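Local atomic coordinates of DUF3244 domain-containing protein (Bacteroides vulgatus ATCC 8482, PDB entry 3D33), a protein that is of unknown function but adopts an immunoglobulin-like beta-sandwich fold, placing it with the E-set group of domains. Residues 12-18 with 99-105; 48-54 with 65-71; 53-59 with 87-93. All coordinates share one frame; numbering follows the deposited sequence.

In the fold
Interactions 2 and 3 join strands within the four-stranded sheet 63-69, 50-57, 87-96, 100-107, and interaction 1 lays segment 12-18 along its outermost strand 100-107. Interaction 3 pairs the two central strands, 50-57 and 87-96, through an unbroken ladder, with mostly apolar side chains on the inner face and polar ones outside. Interaction 2 adds the outermost strand 63-69 to the same strand 50-57, sharing I53 and R54 with interaction 3, and relies more on carboxylates at its solvent side. In interaction 1 the ladder is short and partly replaced by water, and glycines let the backbones come close. W18 of interaction 1 packs on R49 and M51 of interaction 2, so the two contacts meet at one end of the sandwich.

Interaction 1. Residues 12-18 with 99-105; sequences VELDGRW and GHLTGYF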
loop_
_atom_site.group_PDB
_atom_site.type_symbol
_atom_site.label_atom_id
_atom_site.label_comp_id
_atom_site.label_asym_id
_atom_site.label_seq_id
_atom_site.Cartn_x
_atom_site.Cartn_y
_atom_site.Cartn_z
ATOM N N VAL A 12 -5.799 -3.308 6.452
ATOM C CA VAL A 12 -6.150 -2.270 5.481
ATOM C C VAL A 12 -6.717 -3.013 4.268
ATOM O O VAL A 12 -5.985 -3.602 3.466
ATOM C CB VAL A 12 -4.967 -1.349 5.139
ATOM C CG1 VAL A 12 -5.405 -0.251 4.160
ATOM C CG2 VAL A 12 -4.390 -0.711 6.425
ATOM N N GLU A 13 -8.037 -3.033 4.169
ATOM C CA GLU A 13 -8.703 -3.790 3.128
ATOM C C GLU A 13 -8.376 -3.225 1.755
ATOM O O GLU A 13 -8.408 -2.022 1.559
ATOM C CB GLU A 13 -10.215 -3.794 3.337
ATOM C CG GLU A 13 -10.971 -4.484 2.209
ATOM C CD GLU A 13 -12.407 -4.813 2.557
ATOM O OE1 GLU A 13 -12.989 -4.129 3.429
ATOM O OE2 GLU A 13 -12.954 -5.748 1.936
ATOM N N LEU A 14 -8.082 -4.103 0.803
ATOM C CA LEU A 14 -7.763 -3.670 -0.541
ATOM C C LEU A 14 -8.821 -4.139 -1.520
ATOM O O LEU A 14 -9.254 -5.278 -1.435
ATOM C CB LEU A 14 -6.412 -4.233 -0.973
ATOM C CG LEU A 14 -5.200 -3.836 -0.118
ATOM C CD1 LEU A 14 -3.917 -4.552 -0.566
ATOM C CD2 LEU A 14 -5.003 -2.317 -0.117
ATOM N N ASP A 15 -9.196 -3.257 -2.447
ATOM C CA ASP A 15 -10.139 -3.584 -3.533
ATOM C C ASP A 15 -9.501 -3.298 -4.882
ATOM O O ASP A 15 -8.686 -2.406 -5.008
ATOM C CB ASP A 15 -11.411 -2.766 -3.376
ATOM C CG ASP A 15 -12.183 -3.170 -2.160
ATOM O OD1 ASP A 15 -12.714 -4.301 -2.167
ATOM O OD2 ASP A 15 -12.255 -2.368 -1.209
ATOM N N GLY A 16 -9.812 -4.117 -5.878
ATOM C CA GLY A 16 -9.303 -3.892 -7.204
ATOM C C GLY A 16 -9.137 -5.178 -7.952
ATOM O O GLY A 16 -9.911 -6.127 -7.784
ATOM N N ARG A 17 -8.133 -5.193 -8.807
ATOM C CA ARG A 17 -7.891 -6.291 -9.704
ATOM C C ARG A 17 -6.397 -6.537 -9.688
ATOM O O ARG A 17 -5.617 -5.610 -9.805
ATOM C CB ARG A 17 -8.382 -5.894 -11.098
ATOM C CG ARG A 17 -8.292 -6.933 -12.122
ATOM C CD ARG A 17 -9.004 -6.481 -13.370
ATOM N NE ARG A 17 -8.588 -7.286 -14.500
ATOM C CZ ARG A 17 -9.043 -7.141 -15.737
ATOM N NH1 ARG A 17 -9.961 -6.229 -16.021
ATOM N NH2 ARG A 17 -8.580 -7.931 -16.695
ATOM N N TRP A 18 -5.993 -7.785 -9.538
ATOM C CA TRP A 18 -4.579 -8.140 -9.508
ATOM C C TRP A 18 -4.509 -9.475 -10.243
ATOM O O TRP A 18 -4.476 -10.529 -9.619
ATOM C CB TRP A 18 -4.074 -8.238 -8.053
ATOM C CG TRP A 18 -2.577 -8.222 -7.901
ATOM C CD1 TRP A 18 -1.744 -9.303 -7.772
ATOM C CD2 TRP A 18 -1.741 -7.068 -7.853
ATOM N NE1 TRP A 18 -0.440 -8.885 -7.665
ATOM C CE2 TRP A 18 -0.408 -7.515 -7.713
ATOM C CE3 TRP A 18 -1.979 -5.697 -7.955
ATOM C CZ2 TRP A 18 0.672 -6.631 -7.640
ATOM C CZ3 TRP A 18 -0.908 -4.822 -7.858
ATOM C CH2 TRP A 18 0.399 -5.289 -7.727
ATOM N N GLY A 99 -2.454 -4.494 -12.765
ATOM C CA GLY A 99 -2.706 -4.665 -11.327
ATOM C C GLY A 99 -2.954 -3.344 -10.655
ATOM O O GLY A 99 -2.175 -2.400 -10.805
ATOM N N HIS A 100 -4.045 -3.238 -9.899
ATOM C CA HIS A 100 -4.364 -1.981 -9.243
ATOM C C HIS A 100 -5.273 -2.245 -8.070
ATOM O O HIS A 100 -6.410 -2.663 -8.253
ATOM C CB HIS A 100 -5.053 -1.022 -10.205
ATOM C CG HIS A 100 -5.252 0.361 -9.665
ATOM N ND1 HIS A 100 -4.846 1.492 -10.347
ATOM C CD2 HIS A 100 -5.821 0.804 -8.515
ATOM C CE1 HIS A 100 -5.125 2.563 -9.627
ATOM N NE2 HIS A 100 -5.722 2.174 -8.512
ATOM N N LEU A 101 -4.741 -2.010 -6.880
ATOM C CA LEU A 101 -5.453 -2.226 -5.638
ATOM C C LEU A 101 -5.451 -0.931 -4.855
ATOM O O LEU A 101 -4.455 -0.197 -4.850
ATOM C CB LEU A 101 -4.756 -3.315 -4.796
ATOM C CG LEU A 101 -4.689 -4.709 -5.377
ATOM C CD1 LEU A 101 -3.697 -5.587 -4.587
ATOM C CD2 LEU A 101 -6.100 -5.295 -5.378
ATOM N N THR A 102 -6.573 -0.662 -4.204
ATOM C CA THR A 102 -6.733 0.567 -3.429
ATOM C C THR A 102 -7.316 0.267 -2.061
ATOM O O THR A 102 -8.256 -0.539 -1.931
ATOM C CB THR A 102 -7.698 1.542 -4.141
ATOM O OG1 THR A 102 -7.310 1.693 -5.525
ATOM C CG2 THR A 102 -7.747 2.888 -3.424
ATOM N N GLY A 103 -6.780 0.955 -1.056
ATOM C CA GLY A 103 -7.319 0.935 0.294
ATOM C C GLY A 103 -7.179 2.300 0.934
ATOM O O GLY A 103 -6.588 3.257 0.354
ATOM N N TYR A 104 -7.740 2.408 2.125
ATOM C CA TYR A 104 -7.754 3.662 2.847
ATOM C C TYR A 104 -7.414 3.403 4.290
ATOM O O TYR A 104 -7.778 2.367 4.868
ATOM C CB TYR A 104 -9.131 4.340 2.745
ATOM C CG TYR A 104 -9.486 4.727 1.347
ATOM C CD1 TYR A 104 -10.093 3.829 0.485
ATOM C CD2 TYR A 104 -9.188 5.993 0.862
ATOM C CE1 TYR A 104 -10.375 4.171 -0.819
ATOM C CE2 TYR A 104 -9.495 6.349 -0.437
ATOM C CZ TYR A 104 -10.086 5.446 -1.267
ATOM O OH TYR A 104 -10.379 5.793 -2.580
ATOM N N PHE A 105 -6.696 4.341 4.882
ATOM C CA PHE A 105 -6.398 4.244 6.299
ATOM C C PHE A 105 -6.304 5.639 6.893
ATOM O O PHE A 105 -6.076 6.611 6.177
ATOM C CB PHE A 105 -5.117 3.437 6.547
ATOM C CG PHE A 105 -3.863 4.127 6.089
ATOM C CD1 PHE A 105 -3.185 4.983 6.947
ATOM C CD2 PHE A 105 -3.381 3.964 4.780
ATOM C CE1 PHE A 105 -2.038 5.645 6.528
ATOM C CE2 PHE A 105 -2.236 4.600 4.365
ATOM C CZ PHE A 105 -1.570 5.468 5.251
HETATM O O HOH W 1 -9.350 0.076 2.908
HETATM O O HOH W 2 -10.807 -0.111 -1.018
HETATM O O HOH W 3 -8.654 -0.131 -6.836
#
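Segment 12-18 runs antiparallel to strand 100-107, D15 and R17 each exchanging two backbone hydrogen bonds with T102 and H100 respectively, the shortest from H100 N to R17 O at 2.8 Å. Between these pairs the chain bends at G16, where a side chain would collide with H100 O and with the carbonyl of D15. G99 and G103 are similarly confined: a beta carbon would strike the ring of W18 at the first and E13 O at the second. Farther along, the direct ladder gives way to water, one molecule donating to E13 O at 2.7 Å while accepting from Y104 N at 2.9 Å. A second water donates to both D15 OD2 and T102 O, so T102 O takes this bond besides the one from D15 N. In the immunoglobulin-like sandwich, the segment crosses from one sheet to the other: V12 still pairs with V33 of one, whereas D15 and R17 border the other. The inward side chains fill the seam. L101 is the central one, its CD1 sitting between W18 CE3 at 3.8 Å and L14 CD1 at 4.2 Å; both neighbours cross it at about a right angle, and the second branch, CD2, lies by the G16 backbone. W18 swings CG opposite its own backbone N (chi1 -164°), which lays the benzo part of the indole by G99, CE3 lying 3.6 Å from G99 CA. R49 makes a cation-pi contact with the same indole. An alanine in place of W18 would remove the ring, and would probably open a gap beside L101 and G99 and deprive R49 of its aromatic partner. At the other end V12 CG1 approaches Y104 O at 3.6 Å, and V12 CG2 rests on F105 CB.

Interaction 2. Residues 48-54 with 65-71; sequences DRDMTIR and YENDIPE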
loop_
_atom_site.group_PDB
_atom_site.type_symbol
_atom_site.label_atom_id
_atom_site.label_comp_id
_atom_site.label_asym_id
_atom_site.label_seq_id
_atom_site.Cartn_x
_atom_site.Cartn_y
_atom_site.Cartn_z
ATOM N N ASP A 48 5.698 -11.188 -8.575
ATOM C CA ASP A 48 5.690 -11.561 -9.995
ATOM C C ASP A 48 5.646 -10.377 -10.955
ATOM O O ASP A 48 5.498 -10.571 -12.142
ATOM C CB ASP A 48 4.494 -12.473 -10.274
ATOM C CG ASP A 48 3.157 -11.787 -10.024
ATOM O OD1 ASP A 48 3.153 -10.596 -9.672
ATOM O OD2 ASP A 48 2.104 -12.440 -10.185
ATOM N N ARG A 49 5.739 -9.163 -10.437
ATOM C CA ARG A 49 5.730 -7.995 -11.283
ATOM C C ARG A 49 6.318 -6.810 -10.532
ATOM O O ARG A 49 6.264 -6.760 -9.289
ATOM C CB ARG A 49 4.296 -7.702 -11.702
ATOM C CG ARG A 49 3.449 -7.037 -10.629
ATOM C CD ARG A 49 1.985 -7.154 -10.978
ATOM N NE ARG A 49 1.559 -8.522 -10.788
ATOM C CZ ARG A 49 0.348 -8.993 -11.078
ATOM N NH1 ARG A 49 -0.598 -8.200 -11.553
ATOM N NH2 ARG A 49 0.088 -10.279 -10.877
ATOM N N ASP A 50 6.846 -5.839 -11.275
ATOM C CA ASP A 50 7.257 -4.568 -10.664
ATOM C C ASP A 50 6.003 -3.892 -10.104
ATOM O O ASP A 50 4.910 -3.997 -10.701
ATOM C CB ASP A 50 7.935 -3.638 -11.670
ATOM C CG ASP A 50 9.316 -4.099 -12.095
ATOM O OD1 ASP A 50 9.926 -5.001 -11.477
ATOM O OD2 ASP A 50 9.814 -3.519 -13.081
HETATM N N MSE A 51 6.185 -3.185 -8.982
HETATM C CA MSE A 51 5.070 -2.542 -8.295
HETATM C C MSE A 51 5.366 -1.085 -7.976
HETATM O O MSE A 51 6.528 -0.648 -7.916
HETATM C CB MSE A 51 4.770 -3.239 -6.975
HETATM C CG MSE A 51 4.365 -4.676 -7.058
HETATM SE SE MSE A 51 3.769 -5.224 -5.260
HETATM C CE MSE A 51 5.051 -4.093 -4.085
ATOM N N THR A 52 4.300 -0.313 -7.829
ATOM C CA THR A 52 4.392 1.054 -7.341
ATOM C C THR A 52 3.424 1.196 -6.190
ATOM O O THR A 52 2.283 0.729 -6.275
ATOM C CB THR A 52 4.025 2.092 -8.407
ATOM O OG1 THR A 52 4.945 2.008 -9.508
ATOM C CG2 THR A 52 4.075 3.495 -7.783
ATOM N N ILE A 53 3.872 1.818 -5.097
ATOM C CA ILE A 53 3.007 2.101 -3.946
ATOM C C ILE A 53 2.919 3.635 -3.868
ATOM O O ILE A 53 3.929 4.316 -3.964
ATOM C CB ILE A 53 3.575 1.558 -2.621
ATOM C CG1 ILE A 53 3.712 0.040 -2.704
ATOM C CG2 ILE A 53 2.716 2.007 -1.417
ATOM C CD1 ILE A 53 4.339 -0.608 -1.479
ATOM N N ARG A 54 1.702 4.148 -3.770
ATOM C CA ARG A 54 1.474 5.585 -3.663
ATOM C C ARG A 54 0.481 5.847 -2.522
ATOM O O ARG A 54 -0.526 5.149 -2.378
ATOM C CB ARG A 54 0.968 6.128 -4.993
ATOM C CG ARG A 54 0.857 7.604 -5.117
ATOM C CD ARG A 54 0.701 7.979 -6.625
ATOM N NE ARG A 54 1.946 7.837 -7.401
ATOM C CZ ARG A 54 2.150 7.025 -8.457
ATOM N NH1 ARG A 54 1.215 6.197 -8.921
ATOM N NH2 ARG A 54 3.330 7.017 -9.064
ATOM N N TYR A 65 3.889 9.809 -0.330
ATOM C CA TYR A 65 4.802 8.702 -0.463
ATOM C C TYR A 65 4.587 8.066 -1.821
ATOM O O TYR A 65 3.453 7.751 -2.159
ATOM C CB TYR A 65 4.553 7.659 0.642
ATOM C CG TYR A 65 5.412 6.404 0.602
ATOM C CD1 TYR A 65 5.117 5.366 -0.270
ATOM C CD2 TYR A 65 6.560 6.282 1.406
ATOM C CE1 TYR A 65 5.873 4.200 -0.293
ATOM C CE2 TYR A 65 7.336 5.129 1.376
ATOM C CZ TYR A 65 6.967 4.081 0.529
ATOM O OH TYR A 65 7.737 2.931 0.492
ATOM N N GLU A 66 5.663 7.876 -2.578
ATOM C CA GLU A 66 5.598 7.042 -3.785
ATOM C C GLU A 66 6.903 6.280 -3.934
ATOM O O GLU A 66 8.004 6.818 -3.750
ATOM C CB GLU A 66 5.274 7.854 -5.053
ATOM C CG GLU A 66 6.368 8.778 -5.484
ATOM C CD GLU A 66 6.038 9.615 -6.723
ATOM O OE1 GLU A 66 4.856 9.825 -7.045
ATOM O OE2 GLU A 66 6.996 10.056 -7.350
ATOM N N ASN A 67 6.769 5.003 -4.244
ATOM C CA ASN A 67 7.907 4.115 -4.317
ATOM C C ASN A 67 7.699 3.094 -5.446
ATOM O O ASN A 67 6.674 2.421 -5.465
ATOM C CB ASN A 67 8.040 3.439 -2.953
ATOM C CG ASN A 67 9.299 2.611 -2.815
ATOM O OD1 ASN A 67 10.096 2.531 -3.731
ATOM N ND2 ASN A 67 9.485 1.997 -1.637
ATOM N N ASP A 68 8.644 3.047 -6.376
ATOM C CA ASP A 68 8.669 2.052 -7.452
ATOM C C ASP A 68 9.499 0.877 -6.978
ATOM O O ASP A 68 10.688 1.017 -6.748
ATOM C CB ASP A 68 9.283 2.655 -8.720
ATOM C CG ASP A 68 8.400 3.719 -9.347
ATOM O OD1 ASP A 68 7.182 3.700 -9.126
ATOM O OD2 ASP A 68 8.923 4.565 -10.090
ATOM N N ILE A 69 8.856 -0.270 -6.801
ATOM C CA ILE A 69 9.485 -1.413 -6.172
ATOM C C ILE A 69 9.728 -2.520 -7.199
ATOM O O ILE A 69 8.767 -3.071 -7.762
ATOM C CB ILE A 69 8.608 -1.944 -4.997
ATOM C CG1 ILE A 69 8.434 -0.841 -3.920
ATOM C CG2 ILE A 69 9.240 -3.215 -4.418
ATOM C CD1 ILE A 69 7.152 -0.860 -3.235
ATOM N N PRO A 70 10.998 -2.871 -7.447
ATOM C CA PRO A 70 11.206 -3.941 -8.426
ATOM C C PRO A 70 10.640 -5.276 -7.941
ATOM O O PRO A 70 10.536 -5.507 -6.738
ATOM C CB PRO A 70 12.725 -4.032 -8.572
ATOM C CG PRO A 70 13.290 -3.004 -7.668
ATOM C CD PRO A 70 12.257 -2.380 -6.860
ATOM N N GLU A 71 10.251 -6.118 -8.894
ATOM C CA GLU A 71 9.630 -7.404 -8.605
ATOM C C GLU A 71 10.387 -8.153 -7.530
ATOM O O GLU A 71 9.787 -8.676 -6.601
ATOM C CB GLU A 71 9.539 -8.258 -9.873
ATOM C CG GLU A 71 9.212 -9.721 -9.583
ATOM C CD GLU A 71 9.085 -10.547 -10.838
ATOM O OE1 GLU A 71 9.037 -9.955 -11.934
ATOM O OE2 GLU A 71 9.038 -11.786 -10.727
#
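I53 and I69 both hold CG1 opposite their own carbonyl carbon (chi1 -61° in each), and their delta methyls lean into one another, CD1 to CD1 at 3.3 Å. This close approach and the chi2 of I69, 147° and off its usual staggered value, may reflect tight packing, but the short distance alone is doubtful evidence of strain. The two residues lie on the inner face of the beta hairpin of strands 50-57 and 63-69, at one edge of the sandwich, where I77 from the facing sheet packs on both. Isoleucine suits such a place, being at home in extended backbone and wholly apolar. The hairpin ladder is antiparallel: M51 pairs with I69 and I53 with N67, each through two backbone bonds. On the same inner side I53 CG2 approaches Y65 CE1 obliquely, and Y65 OH accepts a bond from N67 ND2, lying close to the amide plane.

The outer face is polar. T52 and D68 lie alongside, and T52 OG1 donates to D68 OD1 at 2.8 Å, arriving on the anti side but 35° out of the carboxylate plane. At the open end of the hairpin, where strand 50-57 begins and strand 63-69 has ended, D50 OD1 accepts from E71 N at 2.8 Å. D48 is gripped side-on by R49, NE to OD1 and NH2 to OD2, while R49 also donates to D19 O through NH2 and to S98 O through NH1. The extended side chain of E71 lies against this corner, its OE2 3.4 Å from D48 CA.

Interaction 3. Residues 53-59 with 87-93; sequences IRITDMA and EEYKLEI
The Y89 ring meets strand 50-57 obliquely, D57 CB lying 3.6 Å from Y89 CE1 and I55 CG2 3.8 Å from Y89 CD1. I55 and F84, whose ring plane is turned about 45° from that of Y89, give the ring apolar neighbours, with D57 CB and the T56 backbone beside it, and its hydroxyl is bonded to P85 O. The other flat groups, the R54 guanidinium and the E92 carboxylate, have planes 62° apart; their charged atoms do not touch, and attraction at this range would probably be modest. Strands 50-57 and 87-96 are the central, antiparallel pair of one sheet of the immunoglobulin-like sandwich. R54 with E92 and T56 with K90 exchange backbone bonds in both directions, and the alternation of side chains gives the pair two unlike faces. I53, I55, Y89, L91 and I93 make the inner face mostly apolar, D57 at the strand's end being the exception, and I79 of the facing sheet packs on I53 and I55. L91 bridges the two isoleucines, its CD1 standing 3.8 Å from I53 CG2 and equally far from I55 CG1. Its CG lies opposite the backbone N (chi1 173°), which brings that methyl over to the neighbouring strand. R54, T56, K90 and E92 occupy the outer face, where side chains with polar ends can meet water. One such water sits 2.7 Å from T56 OG1 and is also close to E92 OE2, linking the strands beyond their backbone bonds. At the end of the ladder, D57 begins a turn, and its short acidic side chain binds K60 N through OD2 and G62 N through OD1. E87 OE2 accepts from its neighbour E88 N, and the last bond between the strands runs from M58 N to E88 O at 3.0 Å.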
loop_
_atom_site.group_PDB
_atom_site.type_symbol
_atom_site.label_atom_id
_atom_site.label_comp_id
_atom_site.label_asym_id
_atom_site.label_seq_id
_atom_site.Cartn_x
_atom_site.Cartn_y
_atom_site.Cartn_z
ATOM N N ILE A 53 3.872 1.818 -5.097
ATOM C CA ILE A 53 3.007 2.101 -3.946
ATOM C C ILE A 53 2.919 3.635 -3.868
ATOM O O ILE A 53 3.929 4.316 -3.964
ATOM C CB ILE A 53 3.575 1.558 -2.621
ATOM C CG1 ILE A 53 3.712 0.040 -2.704
ATOM C CG2 ILE A 53 2.716 2.007 -1.417
ATOM C CD1 ILE A 53 4.339 -0.608 -1.479
ATOM N N ARG A 54 1.702 4.148 -3.770
ATOM C CA ARG A 54 1.474 5.585 -3.663
ATOM C C ARG A 54 0.481 5.847 -2.522
ATOM O O ARG A 54 -0.526 5.149 -2.378
ATOM C CB ARG A 54 0.968 6.128 -4.993
ATOM C CG ARG A 54 0.857 7.604 -5.117
ATOM C CD ARG A 54 0.701 7.979 -6.625
ATOM N NE ARG A 54 1.946 7.837 -7.401
ATOM C CZ ARG A 54 2.150 7.025 -8.457
ATOM N NH1 ARG A 54 1.215 6.197 -8.921
ATOM N NH2 ARG A 54 3.330 7.017 -9.064
ATOM N N ILE A 55 0.808 6.808 -1.667
ATOM C CA ILE A 55 -0.067 7.182 -0.592
ATOM C C ILE A 55 -0.394 8.663 -0.792
ATOM O O ILE A 55 0.530 9.481 -0.997
ATOM C CB ILE A 55 0.570 6.951 0.783
ATOM C CG1 ILE A 55 0.945 5.479 0.969
ATOM C CG2 ILE A 55 -0.357 7.432 1.924
ATOM C CD1 ILE A 55 1.660 5.207 2.218
ATOM N N THR A 56 -1.683 8.985 -0.771
ATOM C CA THR A 56 -2.225 10.314 -1.068
ATOM C C THR A 56 -3.153 10.817 0.060
ATOM O O THR A 56 -4.052 10.076 0.502
ATOM C CB THR A 56 -3.026 10.259 -2.423
ATOM O OG1 THR A 56 -2.185 9.757 -3.471
ATOM C CG2 THR A 56 -3.529 11.647 -2.802
ATOM N N ASP A 57 -2.946 12.045 0.536
ATOM C CA ASP A 57 -3.811 12.575 1.604
ATOM C C ASP A 57 -5.177 12.940 1.016
ATOM O O ASP A 57 -5.270 13.447 -0.110
ATOM C CB ASP A 57 -3.187 13.757 2.337
ATOM C CG ASP A 57 -3.580 15.077 1.741
ATOM O OD1 ASP A 57 -2.906 15.504 0.787
ATOM O OD2 ASP A 57 -4.565 15.679 2.221
HETATM N N MSE A 58 -6.228 12.734 1.794
HETATM C CA MSE A 58 -7.583 12.962 1.291
HETATM C C MSE A 58 -8.125 14.395 1.456
HETATM O O MSE A 58 -9.214 14.710 0.937
HETATM C CB MSE A 58 -8.519 11.940 1.911
HETATM C CG MSE A 58 -8.162 10.539 1.485
HETATM SE SE MSE A 58 -8.767 10.154 -0.306
HETATM C CE MSE A 58 -10.838 10.084 0.252
ATOM N N ALA A 59 -7.373 15.250 2.140
ATOM C CA ALA A 59 -7.746 16.653 2.334
ATOM C C ALA A 59 -7.360 17.517 1.147
ATOM O O ALA A 59 -8.118 18.407 0.748
ATOM C CB ALA A 59 -7.095 17.208 3.636
ATOM N N GLU A 87 -4.810 12.443 9.392
ATOM C CA GLU A 87 -5.626 12.618 8.198
ATOM C C GLU A 87 -5.953 11.208 7.682
ATOM O O GLU A 87 -5.298 10.234 8.098
ATOM C CB GLU A 87 -4.832 13.391 7.117
ATOM C CG GLU A 87 -5.625 13.824 5.889
ATOM C CD GLU A 87 -6.923 14.482 6.273
ATOM O OE1 GLU A 87 -6.900 15.678 6.615
ATOM O OE2 GLU A 87 -7.956 13.786 6.250
ATOM N N GLU A 88 -6.943 11.103 6.790
ATOM C CA GLU A 88 -7.167 9.862 6.049
ATOM C C GLU A 88 -6.336 9.887 4.790
ATOM O O GLU A 88 -6.192 10.947 4.147
ATOM C CB GLU A 88 -8.631 9.664 5.675
ATOM C CG GLU A 88 -8.891 8.325 5.005
ATOM C CD GLU A 88 -10.356 8.078 4.780
ATOM O OE1 GLU A 88 -11.049 9.037 4.405
ATOM O OE2 GLU A 88 -10.804 6.936 4.988
ATOM N N TYR A 89 -5.809 8.709 4.444
ATOM C CA TYR A 89 -4.953 8.510 3.289
ATOM C C TYR A 89 -5.500 7.428 2.380
ATOM O O TYR A 89 -6.039 6.431 2.859
ATOM C CB TYR A 89 -3.528 8.105 3.733
ATOM C CG TYR A 89 -2.868 9.237 4.455
ATOM C CD1 TYR A 89 -2.183 10.211 3.757
ATOM C CD2 TYR A 89 -3.026 9.406 5.835
ATOM C CE1 TYR A 89 -1.646 11.291 4.401
ATOM C CE2 TYR A 89 -2.464 10.491 6.512
ATOM C CZ TYR A 89 -1.772 11.442 5.781
ATOM O OH TYR A 89 -1.237 12.552 6.415
ATOM N N LYS A 90 -5.325 7.624 1.083
ATOM C CA LYS A 90 -5.559 6.579 0.055
ATOM C C LYS A 90 -4.248 5.876 -0.233
ATOM O O LYS A 90 -3.226 6.525 -0.475
ATOM C CB LYS A 90 -6.077 7.206 -1.243
ATOM C CG LYS A 90 -6.327 6.221 -2.350
ATOM C CD LYS A 90 -6.947 6.826 -3.598
ATOM C CE LYS A 90 -6.015 7.841 -4.262
ATOM N NZ LYS A 90 -6.557 8.414 -5.553
ATOM N N LEU A 91 -4.305 4.551 -0.191
ATOM C CA LEU A 91 -3.200 3.684 -0.512
ATOM C C LEU A 91 -3.457 2.959 -1.825
ATOM O O LEU A 91 -4.499 2.327 -2.002
ATOM C CB LEU A 91 -3.020 2.659 0.598
ATOM C CG LEU A 91 -2.019 1.551 0.383
ATOM C CD1 LEU A 91 -0.623 2.101 0.301
ATOM C CD2 LEU A 91 -2.106 0.459 1.493
ATOM N N GLU A 92 -2.545 3.111 -2.767
ATOM C CA GLU A 92 -2.674 2.425 -4.057
ATOM C C GLU A 92 -1.450 1.605 -4.306
ATOM O O GLU A 92 -0.322 2.088 -4.120
ATOM C CB GLU A 92 -2.772 3.421 -5.196
ATOM C CG GLU A 92 -3.907 4.340 -5.177
ATOM C CD GLU A 92 -3.739 5.329 -6.333
ATOM O OE1 GLU A 92 -4.090 4.959 -7.478
ATOM O OE2 GLU A 92 -3.143 6.407 -6.119
ATOM N N ILE A 93 -1.675 0.375 -4.754
ATOM C CA ILE A 93 -0.608 -0.524 -5.159
ATOM C C ILE A 93 -0.901 -0.873 -6.599
ATOM O O ILE A 93 -1.990 -1.389 -6.901
ATOM C CB ILE A 93 -0.631 -1.788 -4.294
ATOM C CG1 ILE A 93 -0.526 -1.380 -2.801
ATOM C CG2 ILE A 93 0.504 -2.690 -4.626
ATOM C CD1 ILE A 93 -1.667 -1.850 -2.039
HETATM O O HOH W 4 -2.508 7.051 -3.558
#